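Local coordinates for alcohol dehydrogenase, zinc-containing (Thermotoga maritima, PDB 3IP1), which catalyses the NAD(+)-dependent oxidation of scyllo-inosose to 3-dehydro-scyllo-inosose, probably as a step in myo-inositol breakdown, at residues 190-195 with 391-396. Residues are numbered along the deposited sequence; the frame is centred on the assembly and turned at random.
Sequences AGSLVE and KVTMLN. With CD (cadmium ion), chain F.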
loop_
_atom_site.group_PDB
_atom_site.type_symbol
_atom_site.label_atom_id
_atom_site.label_comp_id
_atom_site.label_asym_id
_atom_site.label_seq_id
_atom_site.Cartn_x
_atom_site.Cartn_y
_atom_site.Cartn_z
ATOM N N ALA A 190 6.603 -12.722 -30.199
ATOM C CA ALA A 190 6.688 -12.014 -28.912
ATOM C C ALA A 190 5.287 -11.767 -28.352
ATOM O O ALA A 190 5.029 -11.972 -27.155
ATOM C CB ALA A 190 7.467 -10.696 -29.051
ATOM N N GLY A 191 4.391 -11.346 -29.239
ATOM C CA GLY A 191 2.959 -11.158 -28.921
ATOM C C GLY A 191 2.273 -12.389 -28.363
ATOM O O GLY A 191 1.451 -12.277 -27.451
ATOM N N SER A 192 2.615 -13.570 -28.902
ATOM C CA SER A 192 2.017 -14.835 -28.458
ATOM C C SER A 192 2.429 -15.186 -27.016
ATOM O O SER A 192 1.780 -16.008 -26.343
ATOM C CB SER A 192 2.380 -15.981 -29.439
ATOM O OG SER A 192 3.751 -16.389 -29.305
ATOM N N LEU A 193 3.486 -14.536 -26.537
ATOM C CA LEU A 193 4.006 -14.773 -25.206
ATOM C C LEU A 193 3.529 -13.751 -24.158
ATOM O O LEU A 193 3.975 -13.800 -23.016
ATOM C CB LEU A 193 5.542 -14.801 -25.263
ATOM C CG LEU A 193 6.125 -16.051 -25.932
ATOM C CD1 LEU A 193 7.536 -15.830 -26.489
ATOM C CD2 LEU A 193 6.124 -17.232 -24.979
ATOM N N VAL A 194 2.650 -12.819 -24.537
ATOM C CA VAL A 194 2.222 -11.777 -23.584
ATOM C C VAL A 194 1.340 -12.374 -22.480
ATOM O O VAL A 194 1.484 -12.044 -21.293
ATOM C CB VAL A 194 1.492 -10.599 -24.282
ATOM C CG1 VAL A 194 0.862 -9.631 -23.228
ATOM C CG2 VAL A 194 2.453 -9.864 -25.219
ATOM N N GLU A 195 0.438 -13.263 -22.874
ATOM C CA GLU A 195 -0.458 -13.899 -21.916
ATOM C C GLU A 195 0.287 -14.674 -20.808
ATOM O O GLU A 195 0.101 -14.372 -19.627
ATOM C CB GLU A 195 -1.519 -14.752 -22.642
ATOM C CG GLU A 195 -2.692 -15.224 -21.777
ATOM C CD GLU A 195 -2.453 -16.548 -21.070
ATOM O OE1 GLU A 195 -1.485 -17.260 -21.388
ATOM O OE2 GLU A 195 -3.251 -16.893 -20.170
ATOM N N LYS A 391 8.493 -24.548 -24.917
ATOM C CA LYS A 391 7.343 -23.895 -25.497
ATOM C C LYS A 391 7.340 -24.160 -26.989
ATOM O O LYS A 391 8.351 -23.954 -27.678
ATOM C CB LYS A 391 7.368 -22.387 -25.194
ATOM C CG LYS A 391 6.369 -21.511 -25.984
ATOM C CD LYS A 391 4.913 -21.711 -25.568
ATOM C CE LYS A 391 4.711 -21.316 -24.112
ATOM N NZ LYS A 391 3.340 -21.647 -23.660
ATOM N N VAL A 392 6.176 -24.608 -27.465
ATOM C CA VAL A 392 5.925 -24.896 -28.871
ATOM C C VAL A 392 4.857 -23.934 -29.332
ATOM O O VAL A 392 3.841 -23.786 -28.672
ATOM C CB VAL A 392 5.433 -26.357 -29.067
ATOM C CG1 VAL A 392 4.887 -26.588 -30.491
ATOM C CG2 VAL A 392 6.567 -27.335 -28.764
ATOM N N THR A 393 5.099 -23.289 -30.474
ATOM C CA THR A 393 4.227 -22.216 -30.955
ATOM C C THR A 393 3.786 -22.416 -32.405
ATOM O O THR A 393 4.627 -22.562 -33.299
ATOM C CB THR A 393 4.970 -20.848 -30.852
ATOM O OG1 THR A 393 5.469 -20.678 -29.518
ATOM C CG2 THR A 393 4.067 -19.688 -31.217
HETATM N N MSE A 394 2.467 -22.381 -32.629
HETATM C CA MSE A 394 1.914 -22.314 -33.976
HETATM C C MSE A 394 2.303 -21.006 -34.664
HETATM O O MSE A 394 2.127 -19.933 -34.111
HETATM C CB MSE A 394 0.398 -22.419 -33.953
HETATM C CG MSE A 394 -0.176 -22.701 -35.327
HETATM SE SE MSE A 394 -2.084 -22.360 -35.421
HETATM C CE MSE A 394 -2.039 -20.428 -35.553
ATOM N N LEU A 395 2.842 -21.107 -35.871
ATOM C CA LEU A 395 3.122 -19.944 -36.691
ATOM C C LEU A 395 2.411 -20.100 -38.040
ATOM O O LEU A 395 2.680 -21.053 -38.770
ATOM C CB LEU A 395 4.630 -19.806 -36.888
ATOM C CG LEU A 395 5.160 -18.642 -37.725
ATOM C CD1 LEU A 395 4.839 -17.288 -37.066
ATOM C CD2 LEU A 395 6.673 -18.804 -37.920
ATOM N N ASN A 396 1.488 -19.189 -38.343
ATOM C CA ASN A 396 0.857 -19.116 -39.661
ATOM C C ASN A 396 1.651 -18.224 -40.605
ATOM O O ASN A 396 1.963 -17.088 -40.265
ATOM C CB ASN A 396 -0.568 -18.564 -39.554
ATOM C CG ASN A 396 -1.515 -19.528 -38.890
ATOM O OD1 ASN A 396 -1.274 -20.742 -38.877
ATOM N ND2 ASN A 396 -2.614 -18.998 -38.326
HETATM CD CD CD F . -1.623 -19.929 -20.980
HETATM O O HOH W 1 4.531 -18.603 -27.978
HETATM O O HOH W 2 -0.182 -19.367 -19.201
#
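S192 and T393 face each other where the junction of helices 185-192 and 194-207 meets strand 392-395, with their CA atoms 8.1 Å apart. No direct hydrogen bond joins the two segments; they meet through side chains and a bridging water. The OG of S192 lies 3.8 Å from the methyl CG2 of T393, a van der Waals contact. The two hydroxyls are linked through the water, which donates to OG of S192 at 2.7 Å and lies 2.7 Å from OG1 of T393. With chi1 at -53°, OG1 of T393 lies opposite the carbonyl carbon, and the methyl CG2, opposite the backbone N, comes near the serine. OG of S192 also bonds to the carbonyl of L189 in its own helix, so this buried hydroxyl has two partners. Beside this pair, CD2 of L193 comes within 4.4 Å of CG of K391, a loose apolar approach. The K391 chain bends at chi2 and chi3, and its ammonium group continues to a salt bridge with E98 and a hydrogen bond to the carbonyl of I67. E98 is a metal ligand, so K391 belongs to the second shell of the metal site. From the other segment E195 supplies one first-shell ligand. Its OE1 binds the metal at 2.7 Å, together with H97, E98 and a water. The metal here is cadmium, in the site of zinc #1, which corresponds to the catalytic zinc of zinc-containing alcohol dehydrogenases. Around the contact, A64 of strand 57-66 touches both S192 and T393, and I367 touches L193 and T393. Strand 392-395 runs antiparallel to strand 57-66 and parallel to strand 369-371 in the mixed sheet of the GroES-like catalytic domain. The helix junction lies against this sheet, while helix 349-358 packs on V194 and E195.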